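Side-chain contacts in alcohol dehydrogenase IV (Corynebacterium glutamicum, PDB 3IV7), which belongs to the iron-containing alcohol dehydrogenase family and probably works as an NAD-linked maleylacetate reductase: residues A26-E31 with V116-T121; S181-N186 with Y266-N271; H242-T247 with E340-L345. One frame throughout, in Å; residues are numbered along the deposited sequence.

Interaction 1 of 3, residues A26-E31 with V116-T121; sequences AFLKQE and VAIPTT
L28 and E31 of the helical segment A26-E31 meet V116 and I118 of the strand through carbon-carbon contacts, which bury 155 Å² in all. The two methyls of L28 are shared out between two strand residues: CD1 lies 4.2 Å from V116 CG1, and L28 CD2 lies 4.2 Å from I118 CD1. The CB of L28 is not aimed at the strand. The branch gets there because CG stands opposite the backbone N (chi1 -177°), which brings the methyls closer, and the leucine then crosses I118 at about a right angle. E31 adds the shortest approach with its aliphatic part, CG to V116 CG2 at 3.7 Å, the two side chains sliding past each other in opposite directions. V116 therefore meets L28 with one methyl and E31 with the other.

V116 and I118, two apart on the strand, point to the same side, just as L28 and E31 share one helix face. The local axes run at 173°, nearly antiparallel, with a closest approach of 10.8 Å. That is the geometry of a beta-alpha-beta crossover in a Rossmann-like domain: helix 24-35 links strand 7-20 to the parallel strand 40-43 and on the way lies over the sheet between them. Contacts of F27 with I153 and of L28 with V93 show it reaching the strands that flank 115-119.

Among the touching side chains, E31 alone has a polar end. Its chain bends at chi2 (68°), and OE2 comes within 4.2 Å of V116 CG2 but is satisfied elsewhere, by a hydrogen bond with T151 OG1 and salt bridges to R34 and R35. The backbone of V116 and A117 is engaged in the sheet, with L92 and C94 on one neighbouring strand and T151 and I153 on the other.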
ATOM      1  N   ALA A  26     -20.172  -4.465  14.749  1.00 26.93           N
ATOM      2  CA  ALA A  26     -20.327  -3.002  14.700  1.00 26.96           C
ATOM      3  C   ALA A  26     -19.775  -2.456  13.383  1.00 25.65           C
ATOM      4  O   ALA A  26     -20.435  -1.651  12.708  1.00 24.76           O
ATOM      5  CB  ALA A  26     -19.642  -2.355  15.905  1.00 27.13           C
ATOM      6  N   PHE A  27     -18.619  -2.982  12.948  1.00 27.99           N
ATOM      7  CA  PHE A  27     -18.067  -2.613  11.650  1.00 28.21           C
ATOM      8  C   PHE A  27     -18.992  -3.012  10.493  1.00 28.46           C
ATOM      9  O   PHE A  27     -19.102  -2.271   9.480  1.00 28.48           O
ATOM     10  CB  PHE A  27     -16.708  -3.265  11.396  1.00 31.54           C
ATOM     11  CG  PHE A  27     -15.556  -2.677  12.179  1.00 33.10           C
ATOM     12  CD1 PHE A  27     -15.467  -1.327  12.441  1.00 50.99           C
ATOM     13  CD2 PHE A  27     -14.473  -3.469  12.493  1.00 37.04           C
ATOM     14  CE1 PHE A  27     -14.365  -0.818  13.118  1.00 52.11           C
ATOM     15  CE2 PHE A  27     -13.375  -2.954  13.147  1.00 30.83           C
ATOM     16  CZ  PHE A  27     -13.325  -1.642  13.461  1.00 42.43           C
ATOM     17  N   LEU A  28     -19.580  -4.213  10.576  1.00 25.61           N
ATOM     18  CA  LEU A  28     -20.474  -4.686   9.500  1.00 24.88           C
ATOM     19  C   LEU A  28     -21.661  -3.777   9.410  1.00 25.96           C
ATOM     20  O   LEU A  28     -22.074  -3.399   8.312  1.00 25.79           O
ATOM     21  CB  LEU A  28     -20.916  -6.135   9.721  1.00 23.54           C
ATOM     22  CG  LEU A  28     -21.803  -6.763   8.613  1.00 26.57           C
ATOM     23  CD1 LEU A  28     -21.177  -6.591   7.201  1.00 29.52           C
ATOM     24  CD2 LEU A  28     -22.066  -8.234   8.883  1.00 24.62           C
ATOM     25  N   LYS A  29     -22.215  -3.404  10.571  1.00 28.65           N
ATOM     26  CA  LYS A  29     -23.335  -2.470  10.605  1.00 30.69           C
ATOM     27  C   LYS A  29     -22.948  -1.160   9.889  1.00 30.23           C
ATOM     28  O   LYS A  29     -23.632  -0.711   8.994  1.00 31.74           O
ATOM     29  CB  LYS A  29     -23.768  -2.174  12.066  1.00 29.15           C
ATOM     30  CG  LYS A  29     -24.820  -1.016  12.203  1.00 30.44           C
ATOM     31  CD  LYS A  29     -25.522  -1.035  13.571  1.00 28.84           C
ATOM     32  CE  LYS A  29     -26.731  -0.070  13.626  1.00 38.84           C
ATOM     33  NZ  LYS A  29     -26.312   1.377  13.578  1.00 49.07           N
ATOM     34  N   GLN A  30     -21.826  -0.589  10.301  1.00 33.54           N
ATOM     35  CA  GLN A  30     -21.312   0.651   9.735  1.00 33.52           C
ATOM     36  C   GLN A  30     -21.161   0.535   8.229  1.00 32.91           C
ATOM     37  O   GLN A  30     -21.584   1.419   7.470  1.00 30.05           O
ATOM     38  CB  GLN A  30     -19.975   0.960  10.401  1.00 36.48           C
ATOM     39  CG  GLN A  30     -19.369   2.287  10.099  1.00 47.27           C
ATOM     40  CD  GLN A  30     -18.006   2.454  10.766  1.00 58.57           C
ATOM     41  OE1 GLN A  30     -17.763   1.904  11.840  1.00 58.06           O
ATOM     42  NE2 GLN A  30     -17.102   3.200  10.112  1.00 61.64           N
ATOM     43  N   GLU A  31     -20.620  -0.594   7.781  1.00 30.22           N
ATOM     44  CA  GLU A  31     -20.367  -0.809   6.356  1.00 30.91           C
ATOM     45  C   GLU A  31     -21.670  -0.937   5.543  1.00 30.12           C
ATOM     46  O   GLU A  31     -21.800  -0.344   4.465  1.00 32.05           O
ATOM     47  CB  GLU A  31     -19.452  -2.046   6.187  1.00 32.08           C
ATOM     48  CG  GLU A  31     -19.063  -2.363   4.851  1.00 37.38           C
ATOM     49  CD  GLU A  31     -18.136  -1.337   4.220  1.00 37.69           C
ATOM     50  OE1 GLU A  31     -17.664  -0.424   4.892  1.00 37.66           O
ATOM     51  OE2 GLU A  31     -17.922  -1.449   3.029  1.00 33.79           O
ATOM     52  N   VAL A 116     -18.137  -7.789   1.133  1.00 24.02           N
ATOM     53  CA  VAL A 116     -17.486  -7.456   2.392  1.00 23.64           C
ATOM     54  C   VAL A 116     -16.947  -8.797   2.944  1.00 25.45           C
ATOM     55  O   VAL A 116     -17.705  -9.716   3.153  1.00 27.87           O
ATOM     56  CB  VAL A 116     -18.454  -6.805   3.415  1.00 24.42           C
ATOM     57  CG1 VAL A 116     -17.757  -6.591   4.752  1.00 24.92           C
ATOM     58  CG2 VAL A 116     -19.024  -5.469   2.877  1.00 22.90           C
ATOM     59  N   ALA A 117     -15.625  -8.919   3.079  1.00 25.26           N
ATOM     60  CA  ALA A 117     -15.024 -10.156   3.560  1.00 26.33           C
ATOM     61  C   ALA A 117     -14.680 -10.068   4.980  1.00 26.50           C
ATOM     62  O   ALA A 117     -14.071  -9.104   5.398  1.00 24.44           O
ATOM     63  CB  ALA A 117     -13.754 -10.533   2.733  1.00 26.88           C
ATOM     64  N   ILE A 118     -15.061 -11.119   5.733  1.00 26.75           N
ATOM     65  CA  ILE A 118     -14.810 -11.224   7.171  1.00 25.75           C
ATOM     66  C   ILE A 118     -14.028 -12.557   7.404  1.00 26.68           C
ATOM     67  O   ILE A 118     -14.634 -13.629   7.646  1.00 26.58           O
ATOM     68  CB  ILE A 118     -16.139 -11.199   7.966  1.00 26.76           C
ATOM     69  CG1 ILE A 118     -16.984  -9.991   7.548  1.00 25.53           C
ATOM     70  CG2 ILE A 118     -15.875 -11.182   9.464  1.00 22.64           C
ATOM     71  CD1 ILE A 118     -18.200  -9.747   8.419  1.00 29.63           C
ATOM     72  N   PRO A 119     -12.693 -12.508   7.257  1.00 26.22           N
ATOM     73  CA  PRO A 119     -11.889 -13.741   7.218  1.00 24.54           C
ATOM     74  C   PRO A 119     -11.623 -14.370   8.555  1.00 25.86           C
ATOM     75  O   PRO A 119     -11.527 -13.670   9.578  1.00 26.77           O
ATOM     76  CB  PRO A 119     -10.583 -13.285   6.591  1.00 28.44           C
ATOM     77  CG  PRO A 119     -10.880 -11.889   6.025  1.00 28.38           C
ATOM     78  CD  PRO A 119     -11.890 -11.335   6.907  1.00 30.17           C
ATOM     79  N   THR A 120     -11.465 -15.684   8.555  1.00 27.58           N
ATOM     80  CA  THR A 120     -11.208 -16.429   9.803  1.00 27.64           C
ATOM     81  C   THR A 120      -9.925 -17.277   9.719  1.00 29.07           C
ATOM     82  O   THR A 120      -9.648 -18.044  10.606  1.00 30.20           O
ATOM     83  CB  THR A 120     -12.361 -17.320  10.092  1.00 27.77           C
ATOM     84  OG1 THR A 120     -12.575 -18.184   8.958  1.00 32.60           O
ATOM     85  CG2 THR A 120     -13.634 -16.473  10.360  1.00 32.02           C
ATOM     86  N   THR A 121      -9.193 -17.181   8.610  1.00 27.70           N
ATOM     87  CA  THR A 121      -7.925 -17.846   8.486  1.00 27.89           C
ATOM     88  C   THR A 121      -6.871 -16.853   7.932  1.00 26.96           C
ATOM     89  O   THR A 121      -7.127 -15.669   7.853  1.00 28.47           O
ATOM     90  CB  THR A 121      -8.011 -19.064   7.591  1.00 25.88           C
ATOM     91  OG1 THR A 121      -8.112 -18.639   6.250  1.00 25.99           O
ATOM     92  CG2 THR A 121      -9.245 -20.022   7.991  1.00 24.12           C
TER

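Interaction 2 of 3, residues S181-N186 with Y266-N271; sequences SLWGPN and YVLAFN
W183 meets V267, L268 and N271 from a type I beta turn, S181 to G184, that leads from helix 164-181 toward helix 189-211 and closes with G184 N bonded to S181 O (3.1 Å). L182 packs on A278 and A282 of helix 276-286. At W183 the ring leaves the turn with CG between the backbone N and the carbonyl carbon (chi1 48°), and the indole projects onto the last turns of helix 256-271. N271 lies over one of its faces: CB sits 3.9 Å from the centroid of the six-membered ring and 2° off its normal, a CH-pi contact. The amide stands steeply on the indole, the planes 79° apart, with N271 ND2 3.3 Å above the W183 ring plane, offset toward the rim. At the ring edge, in plane, L268 CD1 approaches W183 CH2 to 3.6 Å, while V267 CG1 is 4.1 Å from W183 CZ2.

W183 NE1 and N271 ND2, 3.3 Å apart, are both donors and do not bond. NE1 gives its proton to D180 OD1 and ND2 bonds N333 OD1, so the two residues attract each other by dispersion and CH-pi contact, while separate outside acceptors fix their polar ends.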
ATOM      1  N   SER A 181       6.667 -13.711  -3.234  1.00 27.98           N
ATOM      2  CA  SER A 181       6.447 -12.412  -3.853  1.00 27.89           C
ATOM      3  C   SER A 181       7.749 -11.601  -3.990  1.00 27.86           C
ATOM      4  O   SER A 181       7.866 -10.739  -4.876  1.00 26.38           O
ATOM      5  CB  SER A 181       5.387 -11.630  -3.084  1.00 29.75           C
ATOM      6  OG  SER A 181       4.069 -12.162  -3.322  1.00 32.78           O
ATOM      7  N   LEU A 182       8.727 -11.899  -3.131  1.00 25.63           N
ATOM      8  CA  LEU A 182      10.022 -11.242  -3.177  1.00 25.73           C
ATOM      9  C   LEU A 182      10.788 -11.466  -4.480  1.00 27.15           C
ATOM     10  O   LEU A 182      11.640 -10.656  -4.832  1.00 23.80           O
ATOM     11  CB  LEU A 182      10.878 -11.634  -1.965  1.00 23.65           C
ATOM     12  CG  LEU A 182      10.309 -11.160  -0.610  1.00 25.25           C
ATOM     13  CD1 LEU A 182      11.171 -11.607   0.541  1.00 27.86           C
ATOM     14  CD2 LEU A 182      10.129  -9.634  -0.617  1.00 20.07           C
ATOM     15  N   TRP A 183      10.519 -12.585  -5.164  1.00 29.08           N
ATOM     16  CA  TRP A 183      11.089 -12.837  -6.505  1.00 29.71           C
ATOM     17  C   TRP A 183       9.927 -13.129  -7.484  1.00 28.63           C
ATOM     18  O   TRP A 183      10.090 -13.841  -8.469  1.00 25.46           O
ATOM     19  CB  TRP A 183      12.121 -13.998  -6.481  1.00 30.33           C
ATOM     20  CG  TRP A 183      11.627 -15.177  -5.771  1.00 23.80           C
ATOM     21  CD1 TRP A 183      10.591 -15.990  -6.156  1.00 23.32           C
ATOM     22  CD2 TRP A 183      12.063 -15.666  -4.499  1.00 24.39           C
ATOM     23  NE1 TRP A 183      10.341 -16.925  -5.189  1.00 24.47           N
ATOM     24  CE2 TRP A 183      11.231 -16.759  -4.164  1.00 22.15           C
ATOM     25  CE3 TRP A 183      13.058 -15.288  -3.606  1.00 29.23           C
ATOM     26  CZ2 TRP A 183      11.371 -17.463  -2.981  1.00 20.24           C
ATOM     27  CZ3 TRP A 183      13.209 -16.007  -2.448  1.00 25.60           C
ATOM     28  CH2 TRP A 183      12.364 -17.082  -2.142  1.00 28.21           C
ATOM     29  N   GLY A 184       8.755 -12.557  -7.196  1.00 28.60           N
ATOM     30  CA  GLY A 184       7.565 -12.765  -8.029  1.00 29.88           C
ATOM     31  C   GLY A 184       7.754 -12.214  -9.440  1.00 30.92           C
ATOM     32  O   GLY A 184       8.672 -11.417  -9.677  1.00 26.64           O
ATOM     33  N   PRO A 185       6.877 -12.621 -10.386  1.00 29.30           N
ATOM     34  CA  PRO A 185       7.021 -12.142 -11.757  1.00 29.94           C
ATOM     35  C   PRO A 185       6.903 -10.628 -11.878  1.00 28.74           C
ATOM     36  O   PRO A 185       7.500 -10.068 -12.761  1.00 26.29           O
ATOM     37  CB  PRO A 185       5.862 -12.825 -12.494  1.00 31.24           C
ATOM     38  CG  PRO A 185       4.912 -13.250 -11.416  1.00 28.98           C
ATOM     39  CD  PRO A 185       5.749 -13.550 -10.248  1.00 29.49           C
ATOM     40  N   ASN A 186       6.123  -9.992 -10.996  1.00 31.97           N
ATOM     41  CA  ASN A 186       5.983  -8.522 -10.991  1.00 31.14           C
ATOM     42  C   ASN A 186       6.392  -7.926  -9.653  1.00 28.33           C
ATOM     43  O   ASN A 186       5.785  -6.987  -9.178  1.00 27.79           O
ATOM     44  CB  ASN A 186       4.557  -8.121 -11.341  1.00 31.35           C
ATOM     45  CG  ASN A 186       4.095  -8.713 -12.678  1.00 38.26           C
ATOM     46  OD1 ASN A 186       3.210  -9.569 -12.717  1.00 41.47           O
ATOM     47  ND2 ASN A 186       4.729  -8.299 -13.756  1.00 42.40           N
ATOM     48  N   TYR A 266      11.534 -25.166   1.030  1.00 28.61           N
ATOM     49  CA  TYR A 266      12.271 -25.770  -0.098  1.00 27.48           C
ATOM     50  C   TYR A 266      12.420 -24.772  -1.260  1.00 24.91           C
ATOM     51  O   TYR A 266      13.492 -24.669  -1.865  1.00 25.67           O
ATOM     52  CB  TYR A 266      11.598 -27.116  -0.539  1.00 25.09           C
ATOM     53  CG  TYR A 266      11.639 -28.094   0.594  1.00 24.36           C
ATOM     54  CD1 TYR A 266      12.827 -28.750   0.916  1.00 26.72           C
ATOM     55  CD2 TYR A 266      10.573 -28.222   1.454  1.00 22.76           C
ATOM     56  CE1 TYR A 266      12.927 -29.520   2.022  1.00 28.15           C
ATOM     57  CE2 TYR A 266      10.646 -29.019   2.546  1.00 25.38           C
ATOM     58  CZ  TYR A 266      11.837 -29.667   2.841  1.00 26.44           C
ATOM     59  OH  TYR A 266      11.928 -30.476   3.954  1.00 24.02           O
ATOM     60  N   VAL A 267      11.386 -23.976  -1.508  1.00 25.59           N
ATOM     61  CA  VAL A 267      11.483 -22.934  -2.552  1.00 23.83           C
ATOM     62  C   VAL A 267      12.405 -21.829  -2.072  1.00 24.53           C
ATOM     63  O   VAL A 267      13.210 -21.315  -2.841  1.00 25.34           O
ATOM     64  CB  VAL A 267      10.161 -22.379  -2.936  1.00 23.87           C
ATOM     65  CG1 VAL A 267      10.348 -21.277  -3.983  1.00 23.19           C
ATOM     66  CG2 VAL A 267       9.232 -23.513  -3.467  1.00 20.30           C
ATOM     67  N   LEU A 268      12.346 -21.509  -0.787  1.00 26.25           N
ATOM     68  CA  LEU A 268      13.267 -20.514  -0.243  1.00 25.79           C
ATOM     69  C   LEU A 268      14.705 -20.993  -0.383  1.00 28.32           C
ATOM     70  O   LEU A 268      15.565 -20.261  -0.916  1.00 28.96           O
ATOM     71  CB  LEU A 268      12.969 -20.214   1.200  1.00 25.28           C
ATOM     72  CG  LEU A 268      13.875 -19.170   1.842  1.00 27.04           C
ATOM     73  CD1 LEU A 268      13.855 -17.846   1.023  1.00 21.31           C
ATOM     74  CD2 LEU A 268      13.428 -18.950   3.262  1.00 29.07           C
ATOM     75  N   ALA A 269      14.978 -22.206   0.097  1.00 27.60           N
ATOM     76  CA  ALA A 269      16.324 -22.791   0.013  1.00 26.85           C
ATOM     77  C   ALA A 269      16.828 -22.802  -1.407  1.00 28.51           C
ATOM     78  O   ALA A 269      17.985 -22.494  -1.663  1.00 32.03           O
ATOM     79  CB  ALA A 269      16.322 -24.209   0.572  1.00 24.54           C
ATOM     80  N   PHE A 270      15.939 -23.155  -2.329  1.00 29.98           N
ATOM     81  CA  PHE A 270      16.256 -23.292  -3.757  1.00 29.11           C
ATOM     82  C   PHE A 270      16.626 -21.952  -4.416  1.00 30.24           C
ATOM     83  O   PHE A 270      17.625 -21.866  -5.119  1.00 28.26           O
ATOM     84  CB  PHE A 270      15.035 -23.897  -4.480  1.00 31.42           C
ATOM     85  CG  PHE A 270      15.214 -24.079  -5.972  1.00 30.25           C
ATOM     86  CD1 PHE A 270      15.818 -25.220  -6.476  1.00 32.86           C
ATOM     87  CD2 PHE A 270      14.683 -23.163  -6.864  1.00 30.37           C
ATOM     88  CE1 PHE A 270      15.965 -25.399  -7.854  1.00 33.06           C
ATOM     89  CE2 PHE A 270      14.810 -23.347  -8.253  1.00 27.11           C
ATOM     90  CZ  PHE A 270      15.453 -24.453  -8.739  1.00 35.05           C
ATOM     91  N   ASN A 271      15.800 -20.923  -4.191  1.00 28.22           N
ATOM     92  CA  ASN A 271      15.982 -19.593  -4.848  1.00 30.51           C
ATOM     93  C   ASN A 271      16.891 -18.580  -4.146  1.00 30.99           C
ATOM     94  O   ASN A 271      17.357 -17.625  -4.784  1.00 30.23           O
ATOM     95  CB  ASN A 271      14.630 -18.918  -5.032  1.00 28.35           C
ATOM     96  CG  ASN A 271      13.963 -19.309  -6.295  1.00 30.94           C
ATOM     97  OD1 ASN A 271      14.584 -19.892  -7.195  1.00 36.14           O
ATOM     98  ND2 ASN A 271      12.693 -18.944  -6.420  1.00 29.10           N
TER

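Interaction 3 of 3, residues H242-T247 with E340-L345; sequences HKICHT and ENLSRL
I244, L342 and L345 make this contact without any flat group between them; the imidazole of H242 and the amide of N341 have their partners elsewhere. H242 has its imidazole stacked with F233 and also meets the ring of H177, the planes at about 10°, while hydrogen bonds tie its ND1 to D180 OD2 and its NE2 to H177 ND1. The amide of N341 packs on F270 and has ND2 bonded to P336 O.

What remains is helix-to-helix packing in the all-helical C-terminal domain of the iron-containing alcohol dehydrogenase fold, joining helix 240-250 to helix 339-351. The nearest CA atoms, those of I244 and L342, are 9.2 Å apart, and only 98 Å² is buried, consistent with a contact limited to branch ends. All three side chains aim their CB at the opposite helix. L342 and L345, three residues apart, lie on the same face, and V267 of helix 256-271 also touches I244, so the isoleucine belongs to a three-helix core. L342 extends that core to V322 and L326 of helix 318-326.

I244 is stretched out (chi2 170°), which carries CD1 out toward the two leucines. L342 slides past it in the opposite direction, its CD1 4.0 Å from I244 CG1 and 3.7 Å from I244 CD1. L345 instead comes tip to tip, with CD2 3.9 Å from I244 CD1.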
ATOM      1  N   HIS A 242       4.076 -20.744  -5.562  1.00 25.86           N
ATOM      2  CA  HIS A 242       2.650 -20.803  -5.823  1.00 28.00           C
ATOM      3  C   HIS A 242       2.327 -21.692  -6.995  1.00 25.84           C
ATOM      4  O   HIS A 242       1.302 -22.353  -6.990  1.00 29.68           O
ATOM      5  CB  HIS A 242       2.062 -19.386  -6.015  1.00 27.38           C
ATOM      6  CG  HIS A 242       2.091 -18.568  -4.773  1.00 30.88           C
ATOM      7  ND1 HIS A 242       3.222 -17.909  -4.346  1.00 29.30           N
ATOM      8  CD2 HIS A 242       1.147 -18.359  -3.820  1.00 30.15           C
ATOM      9  CE1 HIS A 242       2.964 -17.311  -3.193  1.00 28.46           C
ATOM     10  NE2 HIS A 242       1.712 -17.563  -2.858  1.00 29.51           N
ATOM     11  N   LYS A 243       3.174 -21.696  -8.011  1.00 25.99           N
ATOM     12  CA  LYS A 243       2.942 -22.574  -9.170  1.00 27.15           C
ATOM     13  C   LYS A 243       2.999 -24.046  -8.719  1.00 28.87           C
ATOM     14  O   LYS A 243       2.139 -24.827  -9.067  1.00 28.03           O
ATOM     15  CB  LYS A 243       3.967 -22.321 -10.265  1.00 29.38           C
ATOM     16  CG  LYS A 243       3.910 -20.938 -10.933  1.00 27.15           C
ATOM     17  CD  LYS A 243       2.503 -20.547 -11.350  1.00 35.03           C
ATOM     18  CE  LYS A 243       2.496 -19.196 -12.072  1.00 39.69           C
ATOM     19  NZ  LYS A 243       1.151 -18.899 -12.614  1.00 33.81           N
ATOM     20  N   ILE A 244       4.010 -24.393  -7.912  1.00 28.41           N
ATOM     21  CA  ILE A 244       4.127 -25.739  -7.362  1.00 27.50           C
ATOM     22  C   ILE A 244       2.868 -26.089  -6.547  1.00 28.53           C
ATOM     23  O   ILE A 244       2.214 -27.117  -6.797  1.00 26.93           O
ATOM     24  CB  ILE A 244       5.347 -25.866  -6.456  1.00 28.46           C
ATOM     25  CG1 ILE A 244       6.638 -25.821  -7.277  1.00 25.49           C
ATOM     26  CG2 ILE A 244       5.266 -27.153  -5.647  1.00 28.20           C
ATOM     27  CD1 ILE A 244       7.891 -25.711  -6.445  1.00 23.31           C
ATOM     28  N   CYS A 245       2.499 -25.215  -5.614  1.00 27.07           N
ATOM     29  CA  CYS A 245       1.340 -25.474  -4.757  1.00 28.47           C
ATOM     30  C   CYS A 245       0.024 -25.582  -5.505  1.00 31.66           C
ATOM     31  O   CYS A 245      -0.838 -26.405  -5.142  1.00 29.34           O
ATOM     32  CB  CYS A 245       1.271 -24.433  -3.651  1.00 33.40           C
ATOM     33  SG  CYS A 245       2.684 -24.611  -2.500  1.00 29.90           S
ATOM     34  N   HIS A 246      -0.138 -24.775  -6.564  1.00 31.91           N
ATOM     35  CA  HIS A 246      -1.330 -24.839  -7.395  1.00 36.37           C
ATOM     36  C   HIS A 246      -1.436 -26.243  -8.029  1.00 31.68           C
ATOM     37  O   HIS A 246      -2.477 -26.846  -7.984  1.00 34.59           O
ATOM     38  CB  HIS A 246      -1.296 -23.737  -8.477  1.00 38.98           C
ATOM     39  CG  HIS A 246      -2.556 -23.631  -9.291  1.00 52.96           C
ATOM     40  ND1 HIS A 246      -2.593 -23.907 -10.645  1.00 60.61           N
ATOM     41  CD2 HIS A 246      -3.813 -23.247  -8.951  1.00 58.15           C
ATOM     42  CE1 HIS A 246      -3.816 -23.691 -11.101  1.00 67.34           C
ATOM     43  NE2 HIS A 246      -4.577 -23.304 -10.090  1.00 64.11           N
ATOM     44  N   THR A 247      -0.340 -26.737  -8.592  1.00 32.52           N
ATOM     45  CA  THR A 247      -0.284 -28.116  -9.142  1.00 31.95           C
ATOM     46  C   THR A 247      -0.602 -29.154  -8.070  1.00 33.39           C
ATOM     47  O   THR A 247      -1.409 -30.054  -8.296  1.00 32.42           O
ATOM     48  CB  THR A 247       1.110 -28.443  -9.705  1.00 34.41           C
ATOM     49  OG1 THR A 247       1.412 -27.581 -10.801  1.00 29.39           O
ATOM     50  CG2 THR A 247       1.198 -29.917 -10.178  1.00 26.58           C
ATOM     51  N   GLU A 340      15.034 -31.745 -13.773  1.00 25.62           N
ATOM     52  CA  GLU A 340      15.792 -32.435 -12.711  1.00 29.08           C
ATOM     53  C   GLU A 340      15.740 -31.693 -11.364  1.00 31.48           C
ATOM     54  O   GLU A 340      15.469 -32.309 -10.333  1.00 32.78           O
ATOM     55  CB  GLU A 340      17.269 -32.657 -13.092  1.00 30.04           C
ATOM     56  CG  GLU A 340      17.510 -33.521 -14.315  1.00 33.33           C
ATOM     57  CD  GLU A 340      17.309 -32.774 -15.621  1.00 32.19           C
ATOM     58  OE1 GLU A 340      16.892 -31.590 -15.585  1.00 28.37           O
ATOM     59  OE2 GLU A 340      17.563 -33.365 -16.678  1.00 37.10           O
ATOM     60  N   ASN A 341      15.989 -30.380 -11.356  1.00 30.12           N
ATOM     61  CA  ASN A 341      16.071 -29.702 -10.080  1.00 28.24           C
ATOM     62  C   ASN A 341      14.714 -29.452  -9.429  1.00 26.55           C
ATOM     63  O   ASN A 341      14.624 -29.436  -8.210  1.00 29.21           O
ATOM     64  CB  ASN A 341      17.018 -28.465 -10.083  1.00 27.63           C
ATOM     65  CG  ASN A 341      16.508 -27.298 -10.913  1.00 30.83           C
ATOM     66  OD1 ASN A 341      15.331 -27.181 -11.205  1.00 26.84           O
ATOM     67  ND2 ASN A 341      17.436 -26.409 -11.295  1.00 33.94           N
ATOM     68  N   LEU A 342      13.656 -29.324 -10.235  1.00 24.26           N
ATOM     69  CA  LEU A 342      12.312 -29.253  -9.694  1.00 24.78           C
ATOM     70  C   LEU A 342      11.925 -30.627  -9.126  1.00 25.30           C
ATOM     71  O   LEU A 342      11.282 -30.706  -8.095  1.00 26.85           O
ATOM     72  CB  LEU A 342      11.302 -28.795 -10.744  1.00 22.65           C
ATOM     73  CG  LEU A 342       9.886 -28.476 -10.277  1.00 28.26           C
ATOM     74  CD1 LEU A 342       9.842 -27.414  -9.126  1.00 30.57           C
ATOM     75  CD2 LEU A 342       9.036 -27.991 -11.478  1.00 27.00           C
ATOM     76  N   SER A 343      12.322 -31.699  -9.805  1.00 26.22           N
ATOM     77  CA  SER A 343      12.110 -33.050  -9.264  1.00 28.11           C
ATOM     78  C   SER A 343      12.836 -33.202  -7.925  1.00 26.60           C
ATOM     79  O   SER A 343      12.290 -33.751  -6.997  1.00 24.23           O
ATOM     80  CB  SER A 343      12.582 -34.129 -10.243  1.00 27.51           C
ATOM     81  OG  SER A 343      11.747 -34.162 -11.379  1.00 33.07           O
ATOM     82  N   ARG A 344      14.060 -32.681  -7.829  1.00 26.89           N
ATOM     83  CA  ARG A 344      14.841 -32.774  -6.569  1.00 26.54           C
ATOM     84  C   ARG A 344      14.181 -31.957  -5.464  1.00 26.95           C
ATOM     85  O   ARG A 344      14.159 -32.365  -4.306  1.00 27.39           O
ATOM     86  CB  ARG A 344      16.286 -32.302  -6.772  1.00 26.59           C
ATOM     87  CG  ARG A 344      17.192 -32.431  -5.508  1.00 24.49           C
ATOM     88  CD  ARG A 344      17.553 -33.859  -5.249  1.00 27.72           C
ATOM     89  NE  ARG A 344      18.241 -34.053  -3.975  1.00 28.07           N
ATOM     90  CZ  ARG A 344      17.633 -34.188  -2.803  1.00 32.97           C
ATOM     91  NH1 ARG A 344      16.306 -34.084  -2.711  1.00 29.76           N
ATOM     92  NH2 ARG A 344      18.356 -34.385  -1.709  1.00 36.96           N
ATOM     93  N   LEU A 345      13.660 -30.802  -5.826  1.00 28.48           N
ATOM     94  CA  LEU A 345      12.965 -29.960  -4.878  1.00 28.39           C
ATOM     95  C   LEU A 345      11.765 -30.710  -4.298  1.00 26.60           C
ATOM     96  O   LEU A 345      11.589 -30.754  -3.078  1.00 25.98           O
ATOM     97  CB  LEU A 345      12.517 -28.663  -5.541  1.00 26.65           C
ATOM     98  CG  LEU A 345      11.815 -27.655  -4.652  1.00 25.49           C
ATOM     99  CD1 LEU A 345      11.937 -26.215  -5.254  1.00 27.88           C
ATOM    100  CD2 LEU A 345      10.350 -28.036  -4.414  1.00 24.38           C
TER

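In the fold
All three contacts are buried, but they belong to different parts of the fold. Interaction 1 joins a helix to the parallel sheet of the N-terminal domain; its centre is about 32 Å from that of interaction 2 and about 36 Å from that of interaction 3, across the chain's centre. Interactions 2 and 3 share the helical C-terminal domain, centres about 12 Å apart, and touch: F270 CB lies 3.9 Å from L345 CD1. Helix 256-271, one side of interaction 2, also packs on both helices of interaction 3. Chemically, interaction 3 is purely aliphatic, interaction 1 adds the methylene of a carboxylate side chain, and interaction 2 centres on an aromatic ring, met over a face and at an edge.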